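Local coordinates for recombination protein uvsY (Enterobacteria phage T4, PDB 4ZWS) that promotes assembly of UvsX recombinase on single-stranded DNA and helps UvsX displace bound gp32, thereby supporting viral recombination and DNA synthesis, at residues Q7-K12 and S33-K38; M1-L6 and G104-F109; V55-R60 and K91-V96. One frame throughout, in Å; residues are numbered along the deposited sequence.

Contact 1 (Q7-K12 and S33-K38)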
loop_
_atom_site.group_PDB
_atom_site.type_symbol
_atom_site.label_atom_id
_atom_site.label_comp_id
_atom_site.label_asym_id
_atom_site.label_seq_id
_atom_site.Cartn_x
_atom_site.Cartn_y
_atom_site.Cartn_z
ATOM N N GLN A 7 12.716 -26.125 -4.063
ATOM C CA GLN A 7 12.721 -26.112 -2.609
ATOM C C GLN A 7 13.988 -26.763 -2.088
ATOM O O GLN A 7 14.680 -26.217 -1.222
ATOM C CB GLN A 7 11.490 -26.817 -2.064
ATOM C CG GLN A 7 10.240 -26.077 -2.393
ATOM C CD GLN A 7 9.003 -26.744 -1.848
ATOM O OE1 GLN A 7 9.028 -27.923 -1.481
ATOM N NE2 GLN A 7 7.899 -25.993 -1.803
ATOM N N GLU A 8 14.298 -27.923 -2.647
ATOM C CA GLU A 8 15.470 -28.661 -2.246
ATOM C C GLU A 8 16.746 -27.916 -2.617
ATOM O O GLU A 8 17.698 -27.867 -1.828
ATOM C CB GLU A 8 15.434 -30.055 -2.864
ATOM C CG GLU A 8 16.128 -31.083 -2.002
ATOM C CD GLU A 8 15.620 -31.074 -0.564
ATOM O OE1 GLU A 8 14.387 -30.944 -0.353
ATOM O OE2 GLU A 8 16.474 -31.164 0.353
ATOM N N GLU A 9 16.754 -27.310 -3.799
ATOM C CA GLU A 9 17.928 -26.584 -4.256
ATOM C C GLU A 9 18.253 -25.373 -3.373
ATOM O O GLU A 9 19.417 -25.157 -3.019
ATOM C CB GLU A 9 17.757 -26.136 -5.698
ATOM C CG GLU A 9 19.010 -25.515 -6.264
ATOM C CD GLU A 9 18.897 -25.175 -7.735
ATOM O OE1 GLU A 9 19.870 -24.615 -8.284
ATOM O OE2 GLU A 9 17.844 -25.468 -8.345
ATOM N N LEU A 10 17.240 -24.570 -3.042
ATOM C CA LEU A 10 17.455 -23.412 -2.183
ATOM C C LEU A 10 17.940 -23.815 -0.796
ATOM O O LEU A 10 18.839 -23.174 -0.231
ATOM C CB LEU A 10 16.178 -22.589 -2.034
ATOM C CG LEU A 10 16.342 -21.302 -1.216
ATOM C CD1 LEU A 10 17.293 -20.338 -1.898
ATOM C CD2 LEU A 10 15.017 -20.641 -0.929
ATOM N N LYS A 11 17.358 -24.889 -0.266
ATOM C CA LYS A 11 17.704 -25.366 1.071
ATOM C C LYS A 11 19.179 -25.696 1.148
ATOM O O LYS A 11 19.854 -25.365 2.115
ATOM C CB LYS A 11 16.883 -26.602 1.433
ATOM C CG LYS A 11 17.132 -27.125 2.829
ATOM C CD LYS A 11 16.606 -28.536 2.964
ATOM C CE LYS A 11 16.256 -28.869 4.387
ATOM N NZ LYS A 11 15.786 -30.276 4.509
ATOM N N LYS A 12 19.677 -26.327 0.095
ATOM C CA LYS A 12 21.083 -26.652 0.001
ATOM C C LYS A 12 21.905 -25.367 -0.134
ATOM O O LYS A 12 22.932 -25.220 0.524
ATOM C CB LYS A 12 21.294 -27.627 -1.166
ATOM C CG LYS A 12 22.721 -27.997 -1.493
ATOM C CD LYS A 12 22.763 -28.936 -2.697
ATOM C CE LYS A 12 22.002 -28.383 -3.929
ATOM N NZ LYS A 12 22.490 -27.081 -4.497
ATOM N N SER A 33 22.724 -14.352 -8.573
ATOM C CA SER A 33 22.759 -14.392 -10.023
ATOM C C SER A 33 22.059 -15.659 -10.563
ATOM O O SER A 33 21.266 -15.580 -11.503
ATOM C CB SER A 33 24.200 -14.282 -10.493
ATOM O OG SER A 33 24.290 -14.558 -11.862
ATOM N N LYS A 34 22.351 -16.817 -9.963
ATOM C CA LYS A 34 21.778 -18.092 -10.395
ATOM C C LYS A 34 20.253 -18.060 -10.327
ATOM O O LYS A 34 19.568 -18.447 -11.270
ATOM C CB LYS A 34 22.271 -19.246 -9.532
ATOM C CG LYS A 34 22.027 -20.609 -10.162
ATOM C CD LYS A 34 21.381 -21.568 -9.195
ATOM C CE LYS A 34 22.251 -21.919 -8.033
ATOM N NZ LYS A 34 21.477 -22.747 -7.079
ATOM N N TRP A 35 19.732 -17.608 -9.191
ATOM C CA TRP A 35 18.289 -17.563 -8.977
ATOM C C TRP A 35 17.649 -16.422 -9.759
ATOM O O TRP A 35 16.488 -16.504 -10.141
ATOM C CB TRP A 35 17.964 -17.455 -7.486
ATOM C CG TRP A 35 18.145 -18.762 -6.769
ATOM C CD1 TRP A 35 19.260 -19.192 -6.121
ATOM C CD2 TRP A 35 17.173 -19.806 -6.628
ATOM N NE1 TRP A 35 19.048 -20.436 -5.585
ATOM C CE2 TRP A 35 17.772 -20.835 -5.883
ATOM C CE3 TRP A 35 15.856 -19.968 -7.058
ATOM C CZ2 TRP A 35 17.100 -22.011 -5.561
ATOM C CZ3 TRP A 35 15.188 -21.140 -6.735
ATOM C CH2 TRP A 35 15.813 -22.144 -5.995
ATOM N N LEU A 36 18.412 -15.372 -10.027
ATOM C CA LEU A 36 17.906 -14.313 -10.875
ATOM C C LEU A 36 17.631 -14.869 -12.263
ATOM O O LEU A 36 16.606 -14.546 -12.866
ATOM C CB LEU A 36 18.898 -13.156 -10.927
ATOM C CG LEU A 36 18.411 -11.869 -11.581
ATOM C CD1 LEU A 36 17.096 -11.408 -10.976
ATOM C CD2 LEU A 36 19.469 -10.815 -11.377
ATOM N N ASN A 37 18.502 -15.760 -12.730
ATOM C CA ASN A 37 18.311 -16.443 -14.016
ATOM C C ASN A 37 17.133 -17.400 -14.052
ATOM O O ASN A 37 16.423 -17.451 -15.052
ATOM C CB ASN A 37 19.582 -17.176 -14.413
ATOM C CG ASN A 37 20.668 -16.225 -14.802
ATOM O OD1 ASN A 37 20.388 -15.058 -15.079
ATOM N ND2 ASN A 37 21.918 -16.687 -14.778
ATOM N N LYS A 38 16.935 -18.166 -12.984
ATOM C CA LYS A 38 15.765 -19.030 -12.895
ATOM C C LYS A 38 14.517 -18.179 -13.096
ATOM O O LYS A 38 13.696 -18.468 -13.958
ATOM C CB LYS A 38 15.701 -19.747 -11.549
ATOM C CG LYS A 38 16.652 -20.905 -11.404
ATOM C CD LYS A 38 16.580 -21.483 -9.999
ATOM C CE LYS A 38 17.140 -22.896 -9.923
ATOM N NZ LYS A 38 18.546 -23.006 -10.398
#

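Contact 2 (M1-L6 and G104-F109)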
loop_
_atom_site.group_PDB
_atom_site.type_symbol
_atom_site.label_atom_id
_atom_site.label_comp_id
_atom_site.label_asym_id
_atom_site.label_seq_id
_atom_site.Cartn_x
_atom_site.Cartn_y
_atom_site.Cartn_z
ATOM N N MET A 1 10.614 -27.147 -14.738
ATOM C CA MET A 1 11.018 -27.109 -13.341
ATOM C C MET A 1 9.950 -27.709 -12.444
ATOM O O MET A 1 8.765 -27.503 -12.671
ATOM C CB MET A 1 11.271 -25.671 -12.903
ATOM C CG MET A 1 12.256 -24.946 -13.760
ATOM S SD MET A 1 12.541 -23.307 -13.117
ATOM C CE MET A 1 13.699 -22.685 -14.338
ATOM N N ARG A 2 10.374 -28.414 -11.402
ATOM C CA ARG A 2 9.452 -28.879 -10.373
ATOM C C ARG A 2 9.646 -28.067 -9.097
ATOM O O ARG A 2 10.782 -27.802 -8.676
ATOM C CB ARG A 2 9.629 -30.384 -10.093
ATOM C CG ARG A 2 8.925 -31.250 -11.114
ATOM C CD ARG A 2 9.259 -32.732 -11.013
ATOM N NE ARG A 2 10.677 -33.012 -11.184
ATOM C CZ ARG A 2 11.164 -34.213 -11.479
ATOM N NH1 ARG A 2 10.334 -35.235 -11.654
ATOM N NH2 ARG A 2 12.478 -34.386 -11.606
ATOM N N LEU A 3 8.540 -27.664 -8.486
ATOM C CA LEU A 3 8.607 -26.860 -7.271
ATOM C C LEU A 3 9.483 -27.517 -6.206
ATOM O O LEU A 3 10.309 -26.862 -5.569
ATOM C CB LEU A 3 7.207 -26.616 -6.710
ATOM C CG LEU A 3 7.204 -25.897 -5.359
ATOM C CD1 LEU A 3 7.907 -24.558 -5.479
ATOM C CD2 LEU A 3 5.789 -25.722 -4.857
ATOM N N GLU A 4 9.299 -28.815 -6.017
ATOM C CA GLU A 4 10.019 -29.519 -4.976
ATOM C C GLU A 4 11.529 -29.523 -5.254
ATOM O O GLU A 4 12.329 -29.491 -4.322
ATOM C CB GLU A 4 9.486 -30.942 -4.834
ATOM C CG GLU A 4 8.064 -30.983 -4.288
ATOM C CD GLU A 4 7.007 -30.530 -5.304
ATOM O OE1 GLU A 4 7.344 -30.398 -6.508
ATOM O OE2 GLU A 4 5.845 -30.278 -4.890
ATOM N N ASP A 5 11.918 -29.517 -6.528
ATOM C CA ASP A 5 13.330 -29.439 -6.876
ATOM C C ASP A 5 13.915 -28.104 -6.431
ATOM O O ASP A 5 15.016 -28.057 -5.871
ATOM C CB ASP A 5 13.552 -29.624 -8.374
ATOM C CG ASP A 5 13.284 -31.042 -8.843
ATOM O OD1 ASP A 5 12.920 -31.210 -10.026
ATOM O OD2 ASP A 5 13.466 -31.987 -8.044
ATOM N N LEU A 6 13.180 -27.025 -6.691
ATOM C CA LEU A 6 13.604 -25.691 -6.275
ATOM C C LEU A 6 13.705 -25.576 -4.760
ATOM O O LEU A 6 14.671 -25.023 -4.234
ATOM C CB LEU A 6 12.638 -24.628 -6.814
ATOM C CG LEU A 6 12.636 -24.487 -8.339
ATOM C CD1 LEU A 6 11.693 -23.382 -8.779
ATOM C CD2 LEU A 6 14.033 -24.183 -8.796
ATOM N N GLY A 104 3.656 -19.685 -12.242
ATOM C CA GLY A 104 3.540 -18.477 -11.453
ATOM C C GLY A 104 4.017 -18.739 -10.033
ATOM O O GLY A 104 4.664 -17.897 -9.419
ATOM N N ILE A 105 3.705 -19.925 -9.518
ATOM C CA ILE A 105 4.141 -20.335 -8.192
ATOM C C ILE A 105 5.652 -20.451 -8.152
ATOM O O ILE A 105 6.278 -20.019 -7.187
ATOM C CB ILE A 105 3.486 -21.657 -7.757
ATOM C CG1 ILE A 105 2.012 -21.407 -7.412
ATOM C CG2 ILE A 105 4.155 -22.195 -6.511
ATOM C CD1 ILE A 105 1.254 -22.641 -6.955
ATOM N N LEU A 106 6.238 -21.018 -9.201
ATOM C CA LEU A 106 7.687 -21.135 -9.272
ATOM C C LEU A 106 8.313 -19.752 -9.286
ATOM O O LEU A 106 9.315 -19.519 -8.607
ATOM C CB LEU A 106 8.127 -21.910 -10.516
ATOM C CG LEU A 106 7.592 -23.333 -10.675
ATOM C CD1 LEU A 106 8.210 -23.988 -11.875
ATOM C CD2 LEU A 106 7.846 -24.147 -9.411
ATOM N N LEU A 107 7.693 -18.826 -10.014
ATOM C CA LEU A 107 8.197 -17.460 -10.091
ATOM C C LEU A 107 8.229 -16.831 -8.705
ATOM O O LEU A 107 9.233 -16.231 -8.312
ATOM C CB LEU A 107 7.339 -16.606 -11.023
ATOM C CG LEU A 107 7.870 -15.200 -11.304
ATOM C CD1 LEU A 107 9.156 -15.270 -12.110
ATOM C CD2 LEU A 107 6.847 -14.384 -12.017
ATOM N N ASP A 108 7.130 -16.981 -7.963
ATOM C CA ASP A 108 7.053 -16.420 -6.616
ATOM C C ASP A 108 8.063 -17.052 -5.678
ATOM O O ASP A 108 8.681 -16.354 -4.873
ATOM C CB ASP A 108 5.651 -16.567 -6.028
ATOM C CG ASP A 108 4.626 -15.732 -6.768
ATOM O OD1 ASP A 108 5.054 -14.801 -7.498
ATOM O OD2 ASP A 108 3.406 -15.969 -6.584
ATOM N N PHE A 109 8.273 -18.356 -5.814
ATOM C CA PHE A 109 9.264 -19.021 -4.989
ATOM C C PHE A 109 10.643 -18.417 -5.231
ATOM O O PHE A 109 11.391 -18.188 -4.285
ATOM C CB PHE A 109 9.306 -20.523 -5.248
ATOM C CG PHE A 109 10.284 -21.237 -4.367
ATOM C CD1 PHE A 109 11.578 -21.489 -4.807
ATOM C CD2 PHE A 109 9.929 -21.611 -3.074
ATOM C CE1 PHE A 109 12.500 -22.127 -3.980
ATOM C CE2 PHE A 109 10.844 -22.250 -2.245
ATOM C CZ PHE A 109 12.131 -22.510 -2.705
#

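Contact 3 (V55-R60 and K91-V96)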
loop_
_atom_site.group_PDB
_atom_site.type_symbol
_atom_site.label_atom_id
_atom_site.label_comp_id
_atom_site.label_asym_id
_atom_site.label_seq_id
_atom_site.Cartn_x
_atom_site.Cartn_y
_atom_site.Cartn_z
ATOM N N VAL A 55 -4.625 -20.011 -27.391
ATOM C CA VAL A 55 -4.883 -20.860 -28.531
ATOM C C VAL A 55 -5.874 -21.911 -28.085
ATOM O O VAL A 55 -6.781 -22.277 -28.836
ATOM C CB VAL A 55 -3.577 -21.497 -29.073
ATOM C CG1 VAL A 55 -3.858 -22.632 -30.064
ATOM C CG2 VAL A 55 -2.729 -20.437 -29.716
ATOM N N ALA A 56 -5.730 -22.357 -26.841
ATOM C CA ALA A 56 -6.660 -23.326 -26.313
ATOM C C ALA A 56 -8.043 -22.693 -26.179
ATOM O O ALA A 56 -9.041 -23.282 -26.595
ATOM C CB ALA A 56 -6.166 -23.851 -24.977
ATOM N N LEU A 57 -8.083 -21.450 -25.701
ATOM C CA LEU A 57 -9.356 -20.752 -25.530
ATOM C C LEU A 57 -10.065 -20.552 -26.872
ATOM O O LEU A 57 -11.271 -20.769 -26.976
ATOM C CB LEU A 57 -9.157 -19.398 -24.839
ATOM C CG LEU A 57 -8.999 -19.439 -23.314
ATOM C CD1 LEU A 57 -8.620 -18.083 -22.740
ATOM C CD2 LEU A 57 -10.243 -20.013 -22.622
ATOM N N LYS A 58 -9.322 -20.174 -27.908
ATOM C CA LYS A 58 -9.956 -19.981 -29.197
ATOM C C LYS A 58 -10.441 -21.317 -29.757
ATOM O O LYS A 58 -11.543 -21.400 -30.297
ATOM C CB LYS A 58 -8.999 -19.312 -30.201
ATOM C CG LYS A 58 -9.705 -18.866 -31.481
ATOM C CD LYS A 58 -8.776 -18.574 -32.649
ATOM C CE LYS A 58 -9.573 -18.122 -33.899
ATOM N NZ LYS A 58 -10.156 -19.214 -34.759
ATOM N N ALA A 59 -9.637 -22.367 -29.612
ATOM C CA ALA A 59 -10.042 -23.672 -30.105
ATOM C C ALA A 59 -11.284 -24.225 -29.398
ATOM O O ALA A 59 -12.221 -24.685 -30.063
ATOM C CB ALA A 59 -8.893 -24.652 -29.990
ATOM N N ARG A 60 -11.316 -24.140 -28.067
ATOM C CA ARG A 60 -12.452 -24.652 -27.298
ATOM C C ARG A 60 -13.731 -23.823 -27.482
ATOM O O ARG A 60 -14.833 -24.377 -27.546
ATOM C CB ARG A 60 -12.090 -24.767 -25.820
ATOM C CG ARG A 60 -10.800 -25.546 -25.603
ATOM C CD ARG A 60 -10.816 -26.848 -26.368
ATOM N NE ARG A 60 -11.741 -27.791 -25.755
ATOM C CZ ARG A 60 -12.291 -28.822 -26.384
ATOM N NH1 ARG A 60 -12.016 -29.040 -27.664
ATOM N NH2 ARG A 60 -13.127 -29.626 -25.736
ATOM N N LYS A 91 -11.150 -29.568 -20.193
ATOM C CA LYS A 91 -9.923 -30.329 -19.967
ATOM C C LYS A 91 -8.706 -29.571 -20.479
ATOM O O LYS A 91 -7.733 -29.362 -19.745
ATOM C CB LYS A 91 -9.990 -31.707 -20.640
ATOM N N ASP A 92 -8.760 -29.152 -21.735
ATOM C CA ASP A 92 -7.622 -28.468 -22.343
ATOM C C ASP A 92 -7.328 -27.082 -21.768
ATOM O O ASP A 92 -6.174 -26.764 -21.498
ATOM C CB ASP A 92 -7.837 -28.378 -23.850
ATOM C CG ASP A 92 -7.835 -29.738 -24.498
ATOM O OD1 ASP A 92 -7.123 -30.613 -23.962
ATOM O OD2 ASP A 92 -8.540 -29.941 -25.514
ATOM N N VAL A 93 -8.360 -26.275 -21.555
ATOM C CA VAL A 93 -8.155 -24.959 -20.976
ATOM C C VAL A 93 -7.622 -25.084 -19.550
ATOM O O VAL A 93 -6.704 -24.360 -19.131
ATOM C CB VAL A 93 -9.429 -24.129 -20.977
ATOM C CG1 VAL A 93 -9.199 -22.834 -20.219
ATOM C CG2 VAL A 93 -9.849 -23.829 -22.408
ATOM N N LEU A 94 -8.190 -26.030 -18.817
ATOM C CA LEU A 94 -7.830 -26.233 -17.425
ATOM C C LEU A 94 -6.380 -26.665 -17.306
ATOM O O LEU A 94 -5.654 -26.214 -16.409
ATOM C CB LEU A 94 -8.760 -27.269 -16.798
ATOM C CG LEU A 94 -8.700 -27.531 -15.303
ATOM C CD1 LEU A 94 -8.736 -26.230 -14.543
ATOM C CD2 LEU A 94 -9.909 -28.370 -14.941
ATOM N N LYS A 95 -5.948 -27.522 -18.229
ATOM C CA LYS A 95 -4.582 -28.014 -18.181
ATOM C C LYS A 95 -3.601 -26.887 -18.432
ATOM O O LYS A 95 -2.625 -26.725 -17.693
ATOM C CB LYS A 95 -4.370 -29.121 -19.214
ATOM C CG LYS A 95 -2.940 -29.603 -19.257
ATOM C CD LYS A 95 -2.768 -30.810 -20.123
ATOM C CE LYS A 95 -1.351 -31.333 -20.006
ATOM N NZ LYS A 95 -1.172 -32.577 -20.796
ATOM N N VAL A 96 -3.891 -26.078 -19.445
ATOM C CA VAL A 96 -2.999 -24.989 -19.807
ATOM C C VAL A 96 -2.988 -23.933 -18.710
ATOM O O VAL A 96 -1.946 -23.361 -18.407
ATOM C CB VAL A 96 -3.398 -24.337 -21.141
ATOM C CG1 VAL A 96 -2.324 -23.377 -21.559
ATOM C CG2 VAL A 96 -3.534 -25.388 -22.198
#

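Contact 1 (Q7-K12 and S33-K38)
A salt-bridge network of Glu9, Lys34 and Lys38 joins the short N-terminal helix 3-14 to the long helix 21-64, beside packing of Leu10 on Trp35. Both ammonium groups bind the same carboxylate oxygen: Lys34 NZ donates to Glu9 OE1 at 2.7 Å, and Lys38 NZ donates to Glu9 OE1 at 3.0 Å. They reach it from one face of the carboxylate plane, Lys34 on the anti side and Lys38 on the syn side. Two positive partners would be expected to favour the ionised form of Glu9. Its chain, with CG opposite the backbone N (chi1 -174°) and extended beyond, projects the carboxylate across the gap. Lys34 NZ has a further salt bridge to Asp13 OD2, the atom that also accepts the indole N-H of Trp35.

In the homo-heptameric alpha barrel of the crystal, helix 3-14 also faces a neighbouring subunit: Leu10 packs on Leu36 of that subunit, and Gln7 NE2 is hydrogen-bonded to its Ser41 OG. Within the chain the two helices are antiparallel, 165° apart, and their local axes approach only to 12.7 Å, a spacing bridged by long side chains. Trp35 spans much of it. Leu10 CB lies 3.7 Å from Trp35 CZ2, while the Leu10 backbone N approaches the ring at its edge, near the ring plane. Leu10 CD1 sits over one indole face, offset toward the rim; Lys38 CD lies 3.4 Å above the opposite face, also offset toward the rim. A third helix, 91-135, meets this pair, Ala113 touching both Leu10 and Trp35.

Contact 2 (M1-L6 and G104-F109)
Apolar packing of Leu3, Leu6 and Met1 against Leu106 and Phe109 lays the start of the N-terminal helix 3-14 on the N-terminal half of helix 91-135, near the centre of the chain. The closest CA atoms are those of Leu3 and Leu106, 6.1 Å apart. The CA traces of the two segments run in the same general direction, and Leu3 spans Ile105, Leu106 and Phe109.

Leu106 has the largest share of any residue, through its two methyls. Its CD1 touches Met1 CB at 3.6 Å, and its CD2 lies 3.7 Å from Leu3 CB and within 4.0 Å of Leu6 CD1, the Leu6 chain crossing at about a right angle. Phe109, with CG anti to the backbone N (chi1 -178°), brings CE1 to 3.8 Å from Leu6 CB; Leu3 CD1 approaches the same ring obliquely at CG, 4.2 Å away.

At the helix start, Arg2 occupies the N-cap position and Tyr102 OH is hydrogen-bonded to Leu3 N. Charged groups lie outside the apolar patch: Glu4 and Asp108 form salt bridges with Lys44 and Lys43 of the second subunit of the heptamer. Where side chain meets side chain the touching atoms are all carbons, and side chains also lie against backbone atoms such as Leu6 O; cohesion therefore rests on burial and on the fit of branched and aromatic groups, with no directional bond fixing the pairing.

Contact 3 (V55-R60 and K91-V96)
Val93 is the centre of this contact, its CG2 meeting Leu57 and Arg60 across a pair of antiparallel helices. Helix 21-64 and helix 91-135 run 169° apart here, their local axes 9.1 Å from each other, and form the two arms of a long helical hairpin; this is its end nearest the connection. The Leu57 side chain crosses that of Val93 at about a right angle, its CD2 3.8 Å from Val93 CG2. The aliphatic part of Arg60 slides past in the opposite direction, with its CG 3.7 Å from the same Val93 CG2. The small side chain of Ala56 is consistent with the close approach of the backbones: its CA is 5.8 Å from that of Val93, and its CB touches Val96 CG2 at 4.1 Å.

Asp92, exposed to solvent, adds charge. A bend of the Arg60 chain at chi2 (-49°) brings CD beside Asp92, and another at chi3 turns the guanidinium so that Asp92 OD2 stands over one face, offset toward its rim. Arg60 NE and Asp92 OD2 are 3.9 Å apart, a long salt bridge; because the oxygen lies 3.8 Å above the guanidinium plane, no N-H points at it. The guanidinium and carboxylate planes are 74° apart.

Farther out, Tyr63 makes a cation-pi contact with Arg60, and Leu87 of helix 83-89 packs on both Leu57 and Arg60. Asp90 links both sides: its OD1 is in a salt bridge with Arg60 NE, and its OD2 accepts a hydrogen bond from Val93 N at the beginning of helix 91-135.

How the contacts relate
From the N terminus, residues 1-6 and then 7-12 follow each other on helix 3-14; in contact 2 residues 1-6 meet helix 91-135, and in contact 1 residues 7-12 meet helix 21-64. Contact 1 closes the first loop, when the chain returns along helix 21-64. Contact 3 opens later on that helix and closes at the start of helix 91-135, so contacts 1 and 3 lie in series, their centres 31 Å apart. Contact 2 closes last, and its loop encloses both others. Contacts 1 and 2 touch directly, for example through Leu6 and Trp35, joining the N-terminal helix to both arms of the hairpin; contact 3 joins those arms to each other, its nearest atoms about 9 Å from contact 2.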